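Local coordinates for SA0254 protein (PDB 2OOI) that is of unknown function but carries a UTRA domain, the effector-binding module of GntR-type transcription regulators, and so probably senses a small-molecule ligand, at residues Ile99-Ile104 with Thr133-Thr138; Thr123-Leu128 with Phe149-Ala154; Arg129-Phe134 with Phe142-Ile147. All coordinates share one frame; numbering follows the deposited sequence.

All three contacts involve one six-stranded antiparallel sheet in the UTRA domain, interaction 2 at the ends of its strands, and all use strand 126-136. Interactions 2 and 3 pair it with strand 141-150, as the open end and inner level of one beta hairpin, with centres about 18 Å apart. Interaction 1 lies on the other neighbour, strand 99-110. Its centre is about 11 Å from that of interaction 3, sharing Thr-133 and Phe-134, and about 26 Å from that of interaction 2. Along the chain come 99-104, 123-128, 129-134, 133-138, 142-147 and 149-154. Interactions 1 and 2 touch the second subunit; segment 99-104 pairs with a strand of it, so the sheet runs on across the interface.

Interaction 1: residues Ile99-Ile104 with Thr133-Thr138; sequences IGFSDI and TFYTMT
The rings of Phe-101 and Tyr-135 form an offset stack, with centroids 4.6 Å apart and planes only 12° from parallel. Phe-101 CE1 sits over one face of the Tyr-135 ring, toward its rim, 3.5 Å from Tyr-135 CD2. In return Tyr-135 CB lies over a face of the Phe-101 ring and makes a CH-pi contact. The backbone O of Phe-101 reaches the edge of the tyrosine ring in its plane. Phe-101 holds CG between its backbone N and carbonyl carbon (chi1 59°), which swings its ring toward Tyr-135. Asp-103 OD2 comes within 3.1 Å of Tyr-135 OH, with carboxylate and ring planes 78° apart; its OD1 bonds Tyr-157 of the second subunit. The segments are antiparallel neighbours in the sheet, and a classic beta bulge interrupts their register. Gly-100 and Phe-101 both face Tyr-135. Gly-100 N donates to Tyr-135 O at 2.9 Å, and Phe-101 N adds a weak bond to the same oxygen. Tyr-135 N donates to Phe-101 O and completes the bulge. Regular pairing follows, where Asp-103 and Thr-133 exchange two bonds. On the other face of the sheet, Ser-102 CB approaches Phe-134 CD1, and Ser-102 OG bonds Gln-132.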
loop_
_atom_site.group_PDB
_atom_site.type_symbol
_atom_site.label_atom_id
_atom_site.label_comp_id
_atom_site.label_asym_id
_atom_site.label_seq_id
_atom_site.Cartn_x
_atom_site.Cartn_y
_atom_site.Cartn_z
ATOM N N ILE B 99 -17.998 13.491 3.554
ATOM C CA ILE B 99 -17.164 12.294 3.700
ATOM C C ILE B 99 -16.042 12.526 4.706
ATOM O O ILE B 99 -15.202 13.410 4.520
ATOM C CB ILE B 99 -16.630 11.827 2.342
ATOM C CG1 ILE B 99 -17.832 11.389 1.477
ATOM C CG2 ILE B 99 -15.627 10.691 2.530
ATOM C CD1 ILE B 99 -17.617 11.424 -0.019
ATOM N N GLY B 100 -16.045 11.725 5.774
ATOM C CA GLY B 100 -15.154 11.919 6.926
ATOM C C GLY B 100 -13.776 11.270 6.836
ATOM O O GLY B 100 -12.755 11.965 6.896
ATOM N N PHE B 101 -13.749 9.941 6.710
ATOM C CA PHE B 101 -12.505 9.165 6.741
ATOM C C PHE B 101 -12.706 7.763 6.179
ATOM O O PHE B 101 -13.822 7.375 5.868
ATOM C CB PHE B 101 -11.980 9.064 8.178
ATOM C CG PHE B 101 -12.944 8.422 9.153
ATOM C CD1 PHE B 101 -12.855 7.064 9.455
ATOM C CD2 PHE B 101 -13.925 9.184 9.793
ATOM C CE1 PHE B 101 -13.745 6.472 10.382
ATOM C CE2 PHE B 101 -14.810 8.598 10.709
ATOM C CZ PHE B 101 -14.714 7.243 11.002
ATOM N N SER B 102 -11.623 6.996 6.069
ATOM C CA SER B 102 -11.731 5.619 5.611
ATOM C C SER B 102 -10.656 4.697 6.174
ATOM O O SER B 102 -9.600 5.159 6.627
ATOM C CB SER B 102 -11.702 5.577 4.085
ATOM O OG SER B 102 -10.484 6.070 3.587
ATOM N N ASP B 103 -10.972 3.399 6.169
ATOM C CA ASP B 103 -10.067 2.333 6.568
ATOM C C ASP B 103 -9.655 1.571 5.338
ATOM O O ASP B 103 -10.506 1.085 4.595
ATOM C CB ASP B 103 -10.759 1.352 7.520
ATOM C CG ASP B 103 -11.037 1.954 8.854
ATOM O OD1 ASP B 103 -10.132 2.640 9.386
ATOM O OD2 ASP B 103 -12.178 1.784 9.353
ATOM N N ILE B 104 -8.361 1.415 5.141
ATOM C CA ILE B 104 -7.843 0.749 3.960
ATOM C C ILE B 104 -7.089 -0.507 4.368
ATOM O O ILE B 104 -6.280 -0.485 5.289
ATOM C CB ILE B 104 -6.901 1.664 3.231
ATOM C CG1 ILE B 104 -7.677 2.801 2.571
ATOM C CG2 ILE B 104 -6.103 0.882 2.212
ATOM C CD1 ILE B 104 -6.820 4.022 2.248
ATOM N N THR B 133 -13.219 1.044 3.383
ATOM C CA THR B 133 -14.524 1.346 3.958
ATOM C C THR B 133 -14.584 2.827 4.242
ATOM O O THR B 133 -13.724 3.343 4.939
ATOM C CB THR B 133 -14.754 0.608 5.239
ATOM O OG1 THR B 133 -14.736 -0.790 4.970
ATOM C CG2 THR B 133 -16.125 1.004 5.865
ATOM N N PHE B 134 -15.591 3.502 3.685
ATOM C CA PHE B 134 -15.716 4.945 3.816
ATOM C C PHE B 134 -16.790 5.303 4.846
ATOM O O PHE B 134 -17.866 4.691 4.888
ATOM C CB PHE B 134 -16.113 5.575 2.477
ATOM C CG PHE B 134 -15.068 5.461 1.388
ATOM C CD1 PHE B 134 -14.215 6.530 1.109
ATOM C CD2 PHE B 134 -14.974 4.297 0.601
ATOM C CE1 PHE B 134 -13.252 6.437 0.069
ATOM C CE2 PHE B 134 -14.023 4.191 -0.435
ATOM C CZ PHE B 134 -13.160 5.264 -0.702
ATOM N N TYR B 135 -16.515 6.316 5.651
ATOM C CA TYR B 135 -17.471 6.780 6.623
ATOM C C TYR B 135 -17.785 8.228 6.363
ATOM O O TYR B 135 -16.931 8.993 5.918
ATOM C CB TYR B 135 -16.928 6.657 8.039
ATOM C CG TYR B 135 -16.494 5.270 8.430
ATOM C CD1 TYR B 135 -17.203 4.529 9.377
ATOM C CD2 TYR B 135 -15.367 4.701 7.870
ATOM C CE1 TYR B 135 -16.792 3.261 9.737
ATOM C CE2 TYR B 135 -14.957 3.444 8.223
ATOM C CZ TYR B 135 -15.671 2.734 9.155
ATOM O OH TYR B 135 -15.229 1.485 9.478
ATOM N N THR B 136 -19.014 8.603 6.676
ATOM C CA THR B 136 -19.398 9.995 6.658
ATOM C C THR B 136 -18.697 10.710 7.796
ATOM O O THR B 136 -18.109 10.082 8.681
ATOM C CB THR B 136 -20.883 10.167 6.898
ATOM O OG1 THR B 136 -21.172 9.801 8.252
ATOM C CG2 THR B 136 -21.685 9.328 5.920
ATOM N N MET B 137 -18.802 12.032 7.793
ATOM C CA MET B 137 -18.151 12.853 8.809
ATOM C C MET B 137 -18.774 12.657 10.195
ATOM O O MET B 137 -18.225 13.135 11.170
ATOM C CB MET B 137 -18.193 14.328 8.415
ATOM C CG MET B 137 -16.890 15.091 8.711
ATOM S SD MET B 137 -16.841 16.643 7.771
ATOM C CE MET B 137 -16.609 16.001 6.087
ATOM N N THR B 138 -19.911 11.966 10.287
ATOM C CA THR B 138 -20.462 11.599 11.594
ATOM C C THR B 138 -20.163 10.135 11.961
ATOM O O THR B 138 -20.807 9.567 12.841
ATOM C CB THR B 138 -21.997 11.876 11.660
ATOM O OG1 THR B 138 -22.622 11.422 10.455
ATOM C CG2 THR B 138 -22.267 13.362 11.827
#

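Interaction 2: residues Thr123-Leu128 with Phe149-Ala154; sequences TGEPCL and FHYRHA
Leu-128 and Phe-149 meet near the open end of the beta hairpin made by strands 126-136 and 141-150, where the two strands begin to part. Direct backbone bonding across the segments comes down to one link, Phe-149 N to Leu-128 O at 2.9 Å, nearly straight at 171°. Farther out a water takes over. The water oxygen lies 2.6 Å from Pro-126 O, to which it donates. It also donates to Phe-149 O and accepts a weak bond from Tyr-151 N.

The side chains of Leu-128 and Phe-149 run side by side in the same direction, and their CB atoms are 4.0 Å apart. The Phe-149 ring also meets Tyr-130 and Phe-156 edge-to-face. The Tyr-151 ring is held between two groups. Pro-126 CD makes a CH-pi contact over the centre of one face, while Arg-152 CG lies over the opposite face. With chi1 at 84° the Tyr-151 ring is folded back over its own backbone, facing Pro-126.

Polar contacts complete the set. Glu-125 OE2 forms a salt bridge with Lys-110 of the second subunit, and OE1 accepts from Ser-122 N. Arg-152 NE donates to Tyr-151 OH at 3.2 Å, the hydroxyl oxygen lying 24° out of the guanidinium plane of Arg-152.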
loop_
_atom_site.group_PDB
_atom_site.type_symbol
_atom_site.label_atom_id
_atom_site.label_comp_id
_atom_site.label_asym_id
_atom_site.label_seq_id
_atom_site.Cartn_x
_atom_site.Cartn_y
_atom_site.Cartn_z
ATOM N N THR B 123 -4.554 -16.263 -15.412
ATOM C CA THR B 123 -4.879 -16.904 -14.132
ATOM C C THR B 123 -3.624 -17.125 -13.288
ATOM O O THR B 123 -2.642 -17.707 -13.764
ATOM C CB THR B 123 -5.561 -18.291 -14.307
ATOM O OG1 THR B 123 -6.778 -18.142 -15.049
ATOM C CG2 THR B 123 -5.900 -18.931 -12.939
ATOM N N GLY B 124 -3.662 -16.652 -12.045
ATOM C CA GLY B 124 -2.562 -16.895 -11.117
ATOM C C GLY B 124 -1.482 -15.830 -11.090
ATOM O O GLY B 124 -0.662 -15.805 -10.190
ATOM N N GLU B 125 -1.464 -14.947 -12.078
ATOM C CA GLU B 125 -0.519 -13.841 -12.051
ATOM C C GLU B 125 -0.870 -12.870 -10.927
ATOM O O GLU B 125 -2.035 -12.772 -10.531
ATOM C CB GLU B 125 -0.498 -13.115 -13.392
ATOM C CG GLU B 125 0.326 -13.822 -14.432
ATOM C CD GLU B 125 0.504 -13.001 -15.656
ATOM O OE1 GLU B 125 -0.522 -12.545 -16.224
ATOM O OE2 GLU B 125 1.681 -12.820 -16.041
ATOM N N PRO B 126 0.123 -12.137 -10.426
ATOM C CA PRO B 126 -0.068 -11.344 -9.225
ATOM C C PRO B 126 -1.089 -10.203 -9.345
ATOM O O PRO B 126 -1.352 -9.694 -10.449
ATOM C CB PRO B 126 1.324 -10.748 -8.969
ATOM C CG PRO B 126 2.277 -11.547 -9.799
ATOM C CD PRO B 126 1.475 -12.001 -10.972
ATOM N N CYS B 127 -1.658 -9.812 -8.203
ATOM C CA CYS B 127 -2.514 -8.613 -8.119
ATOM C C CYS B 127 -2.364 -7.980 -6.740
ATOM O O CYS B 127 -1.701 -8.551 -5.878
ATOM C CB CYS B 127 -3.981 -8.981 -8.360
ATOM S SG CYS B 127 -4.589 -10.303 -7.243
ATOM N N LEU B 128 -2.964 -6.804 -6.555
ATOM C CA LEU B 128 -3.199 -6.215 -5.239
ATOM C C LEU B 128 -4.685 -6.301 -4.970
ATOM O O LEU B 128 -5.487 -5.833 -5.785
ATOM C CB LEU B 128 -2.773 -4.735 -5.201
ATOM C CG LEU B 128 -2.619 -4.090 -3.808
ATOM C CD1 LEU B 128 -1.468 -4.743 -3.068
ATOM C CD2 LEU B 128 -2.385 -2.587 -3.869
ATOM N N PHE B 149 -6.308 -4.855 -8.393
ATOM C CA PHE B 149 -5.464 -4.063 -9.276
ATOM C C PHE B 149 -4.661 -4.903 -10.262
ATOM O O PHE B 149 -4.179 -5.998 -9.954
ATOM C CB PHE B 149 -4.486 -3.229 -8.458
ATOM C CG PHE B 149 -5.111 -2.043 -7.766
ATOM C CD1 PHE B 149 -5.497 -2.115 -6.448
ATOM C CD2 PHE B 149 -5.293 -0.844 -8.445
ATOM C CE1 PHE B 149 -6.071 -1.013 -5.815
ATOM C CE2 PHE B 149 -5.856 0.248 -7.821
ATOM C CZ PHE B 149 -6.236 0.165 -6.498
ATOM N N HIS B 150 -4.536 -4.358 -11.466
ATOM C CA HIS B 150 -3.602 -4.849 -12.480
ATOM C C HIS B 150 -2.181 -4.620 -11.972
ATOM O O HIS B 150 -1.819 -3.493 -11.678
ATOM C CB HIS B 150 -3.829 -4.064 -13.776
ATOM C CG HIS B 150 -3.056 -4.591 -14.936
ATOM N ND1 HIS B 150 -3.656 -5.228 -16.003
ATOM C CD2 HIS B 150 -1.724 -4.608 -15.183
ATOM C CE1 HIS B 150 -2.724 -5.598 -16.865
ATOM N NE2 HIS B 150 -1.541 -5.241 -16.386
ATOM N N TYR B 151 -1.369 -5.662 -11.873
ATOM C CA TYR B 151 -0.102 -5.517 -11.172
ATOM C C TYR B 151 0.969 -4.691 -11.878
ATOM O O TYR B 151 1.851 -4.153 -11.208
ATOM C CB TYR B 151 0.456 -6.859 -10.741
ATOM C CG TYR B 151 1.230 -7.593 -11.783
ATOM C CD1 TYR B 151 2.611 -7.618 -11.744
ATOM C CD2 TYR B 151 0.586 -8.289 -12.800
ATOM C CE1 TYR B 151 3.327 -8.290 -12.702
ATOM C CE2 TYR B 151 1.293 -8.973 -13.740
ATOM C CZ TYR B 151 2.665 -8.966 -13.689
ATOM O OH TYR B 151 3.395 -9.643 -14.623
ATOM N N ARG B 152 0.916 -4.615 -13.205
ATOM C CA ARG B 152 1.856 -3.793 -13.978
ATOM C C ARG B 152 1.415 -2.335 -14.065
ATOM O O ARG B 152 2.233 -1.436 -13.953
ATOM C CB ARG B 152 2.054 -4.333 -15.397
ATOM C CG ARG B 152 2.771 -5.670 -15.484
ATOM C CD ARG B 152 2.924 -6.182 -16.957
ATOM N NE ARG B 152 3.602 -7.486 -16.968
ATOM C CZ ARG B 152 3.846 -8.266 -18.042
ATOM N NH1 ARG B 152 3.553 -7.882 -19.303
ATOM N NH2 ARG B 152 4.435 -9.454 -17.855
ATOM N N HIS B 153 0.127 -2.104 -14.240
ATOM C CA HIS B 153 -0.365 -0.782 -14.529
ATOM C C HIS B 153 -0.542 0.041 -13.262
ATOM O O HIS B 153 -0.662 1.252 -13.361
ATOM C CB HIS B 153 -1.703 -0.845 -15.273
ATOM C CG HIS B 153 -1.612 -1.393 -16.667
ATOM N ND1 HIS B 153 -2.721 -1.739 -17.408
ATOM C CD2 HIS B 153 -0.539 -1.712 -17.431
ATOM C CE1 HIS B 153 -2.337 -2.224 -18.576
ATOM N NE2 HIS B 153 -1.018 -2.219 -18.615
ATOM N N ALA B 154 -0.566 -0.593 -12.087
ATOM C CA ALA B 154 -0.815 0.107 -10.813
ATOM C C ALA B 154 0.481 0.238 -10.023
ATOM O O ALA B 154 1.129 -0.759 -9.703
ATOM C CB ALA B 154 -1.859 -0.632 -9.976
HETATM O O HOH W 1 -2.931 -7.951 -11.591
#

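Interaction 3: residues Arg129-Phe134 with Phe142-Ile147; sequences RYHQTF and FDSSDI
His-131 carries CG opposite its backbone N (chi1 -176°), while Asp-146 turns CG beside its own N (chi1 -75°). These two settings bring the imidazole and the carboxylate together. His-131 ND1 donates to Asp-146 OD1 at 2.6 Å, in a somewhat bent bond. The acceptor lies near the imidazole plane, but the nitrogen meets it from above the carboxylate plane, 47° out. This is a His-carboxylate hydrogen bond. Ser-145 O lies over one ring face of His-131, toward the rim. Ser-144 OG comes to the ring edge, 3.2 Å from His-131 CE1. At the far side of the ring, His-131 NE2 bonds Glu-40, which also receives Ser-144 and Thr-133. The ring is therefore gripped at both nitrogens, which should fix its rotation. The acidic partners may well favour a positive imidazole.

The two segments are parts of strands 126-136 and 141-150, which form an antiparallel beta hairpin. It is flanked in the sheet by strand 61-71 on the side of 141-150 and by strand 99-110 on the side of 126-136. Tyr-130 with Ile-147 and Gln-132 with Ser-145 each exchange two backbone bonds. At the turn end, Phe-134 N donates to Asp-143 O and Phe-142 N to Phe-134 O.

On the face opposite His-131, the Tyr-130 side chain runs alongside Ile-147, with Tyr-130 CD2 4.0 Å from Ile-147 CD1. Asp-143 extends alongside Phe-134, its carboxylate not far from parallel to the ring, and its OD2 is 3.3 Å from Phe-134 CD2. The other oxygen, Asp-143 OD1, accepts from Ser-145 OG through its syn lone pair at 2.8 Å. Ser-145 OG also bonds Ser-68. The Phe-142 ring packs against Phe-134, with Phe-142 CZ 3.5 Å from Phe-134 CB.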
loop_
_atom_site.group_PDB
_atom_site.type_symbol
_atom_site.label_atom_id
_atom_site.label_comp_id
_atom_site.label_asym_id
_atom_site.label_seq_id
_atom_site.Cartn_x
_atom_site.Cartn_y
_atom_site.Cartn_z
ATOM N N ARG B 129 -5.057 -6.910 -3.853
ATOM C CA ARG B 129 -6.449 -6.910 -3.371
ATOM C C ARG B 129 -6.511 -5.831 -2.292
ATOM O O ARG B 129 -5.816 -5.910 -1.279
ATOM C CB ARG B 129 -6.902 -8.265 -2.817
ATOM C CG ARG B 129 -6.221 -9.460 -3.420
ATOM C CD ARG B 129 -6.990 -10.766 -3.293
ATOM N NE ARG B 129 -7.956 -10.771 -4.382
ATOM C CZ ARG B 129 -7.991 -11.594 -5.432
ATOM N NH1 ARG B 129 -7.177 -12.627 -5.608
ATOM N NH2 ARG B 129 -8.905 -11.378 -6.327
ATOM N N TYR B 130 -7.333 -4.823 -2.535
ATOM C CA TYR B 130 -7.385 -3.603 -1.752
ATOM C C TYR B 130 -8.833 -3.422 -1.304
ATOM O O TYR B 130 -9.750 -3.643 -2.083
ATOM C CB TYR B 130 -6.938 -2.501 -2.689
ATOM C CG TYR B 130 -6.957 -1.066 -2.238
ATOM C CD1 TYR B 130 -5.768 -0.390 -1.945
ATOM C CD2 TYR B 130 -8.154 -0.341 -2.215
ATOM C CE1 TYR B 130 -5.772 0.960 -1.599
ATOM C CE2 TYR B 130 -8.170 1.018 -1.879
ATOM C CZ TYR B 130 -6.980 1.654 -1.573
ATOM O OH TYR B 130 -7.013 3.000 -1.247
ATOM N N HIS B 131 -9.045 -3.108 -0.032
ATOM C CA HIS B 131 -10.400 -2.935 0.506
ATOM C C HIS B 131 -10.479 -1.589 1.157
ATOM O O HIS B 131 -9.578 -1.213 1.875
ATOM C CB HIS B 131 -10.791 -4.002 1.539
ATOM C CG HIS B 131 -12.212 -3.869 2.002
ATOM N ND1 HIS B 131 -13.249 -4.577 1.430
ATOM C CD2 HIS B 131 -12.781 -3.042 2.913
ATOM C CE1 HIS B 131 -14.387 -4.226 2.001
ATOM N NE2 HIS B 131 -14.131 -3.289 2.897
ATOM N N GLN B 132 -11.561 -0.865 0.923
ATOM C CA GLN B 132 -11.703 0.428 1.558
ATOM C C GLN B 132 -13.109 0.593 2.133
ATOM O O GLN B 132 -14.079 0.304 1.453
ATOM C CB GLN B 132 -11.364 1.534 0.560
ATOM C CG GLN B 132 -11.184 2.907 1.213
ATOM C CD GLN B 132 -10.448 3.934 0.349
ATOM O OE1 GLN B 132 -10.309 5.093 0.750
ATOM N NE2 GLN B 132 -9.971 3.515 -0.826
ATOM N N THR B 133 -13.219 1.044 3.383
ATOM C CA THR B 133 -14.524 1.346 3.958
ATOM C C THR B 133 -14.584 2.827 4.242
ATOM O O THR B 133 -13.724 3.343 4.939
ATOM C CB THR B 133 -14.754 0.608 5.239
ATOM O OG1 THR B 133 -14.736 -0.790 4.970
ATOM C CG2 THR B 133 -16.125 1.004 5.865
ATOM N N PHE B 134 -15.591 3.502 3.685
ATOM C CA PHE B 134 -15.716 4.945 3.816
ATOM C C PHE B 134 -16.790 5.303 4.846
ATOM O O PHE B 134 -17.866 4.691 4.888
ATOM C CB PHE B 134 -16.113 5.575 2.477
ATOM C CG PHE B 134 -15.068 5.461 1.388
ATOM C CD1 PHE B 134 -14.215 6.530 1.109
ATOM C CD2 PHE B 134 -14.974 4.297 0.601
ATOM C CE1 PHE B 134 -13.252 6.437 0.069
ATOM C CE2 PHE B 134 -14.023 4.191 -0.435
ATOM C CZ PHE B 134 -13.160 5.264 -0.702
ATOM N N PHE B 142 -20.588 4.070 4.817
ATOM C CA PHE B 142 -21.572 4.038 3.733
ATOM C C PHE B 142 -21.160 3.277 2.470
ATOM O O PHE B 142 -22.013 3.008 1.621
ATOM C CB PHE B 142 -21.981 5.460 3.370
ATOM C CG PHE B 142 -20.888 6.258 2.758
ATOM C CD1 PHE B 142 -20.636 6.180 1.414
ATOM C CD2 PHE B 142 -20.088 7.070 3.536
ATOM C CE1 PHE B 142 -19.610 6.901 0.842
ATOM C CE2 PHE B 142 -19.035 7.803 2.965
ATOM C CZ PHE B 142 -18.804 7.711 1.618
ATOM N N ASP B 143 -19.881 2.918 2.345
ATOM C CA ASP B 143 -19.353 2.311 1.121
ATOM C C ASP B 143 -18.327 1.271 1.493
ATOM O O ASP B 143 -17.329 1.595 2.135
ATOM C CB ASP B 143 -18.703 3.402 0.272
ATOM C CG ASP B 143 -17.861 2.869 -0.897
ATOM O OD1 ASP B 143 -17.748 1.647 -1.109
ATOM O OD2 ASP B 143 -17.314 3.717 -1.638
ATOM N N SER B 144 -18.565 0.029 1.074
ATOM C CA SER B 144 -17.616 -1.078 1.223
ATOM C C SER B 144 -17.068 -1.458 -0.141
ATOM O O SER B 144 -17.796 -1.989 -0.960
ATOM C CB SER B 144 -18.338 -2.297 1.812
ATOM O OG SER B 144 -17.471 -3.409 2.006
ATOM N N SER B 145 -15.786 -1.228 -0.375
ATOM C CA SER B 145 -15.193 -1.469 -1.704
ATOM C C SER B 145 -13.996 -2.429 -1.717
ATOM O O SER B 145 -13.044 -2.305 -0.923
ATOM C CB SER B 145 -14.776 -0.139 -2.348
ATOM O OG SER B 145 -15.922 0.538 -2.872
ATOM N N ASP B 146 -14.074 -3.397 -2.622
ATOM C CA ASP B 146 -12.950 -4.247 -2.943
ATOM C C ASP B 146 -12.476 -3.933 -4.325
ATOM O O ASP B 146 -13.278 -3.864 -5.262
ATOM C CB ASP B 146 -13.340 -5.697 -2.868
ATOM C CG ASP B 146 -13.459 -6.134 -1.499
ATOM O OD1 ASP B 146 -12.510 -5.893 -0.733
ATOM O OD2 ASP B 146 -14.497 -6.675 -1.152
ATOM N N ILE B 147 -11.173 -3.741 -4.446
ATOM C CA ILE B 147 -10.553 -3.473 -5.719
ATOM C C ILE B 147 -9.510 -4.535 -5.982
ATOM O O ILE B 147 -8.744 -4.875 -5.083
ATOM C CB ILE B 147 -9.912 -2.116 -5.695
ATOM C CG1 ILE B 147 -10.961 -1.082 -5.270
ATOM C CG2 ILE B 147 -9.294 -1.789 -7.045
ATOM C CD1 ILE B 147 -10.511 0.366 -5.412
#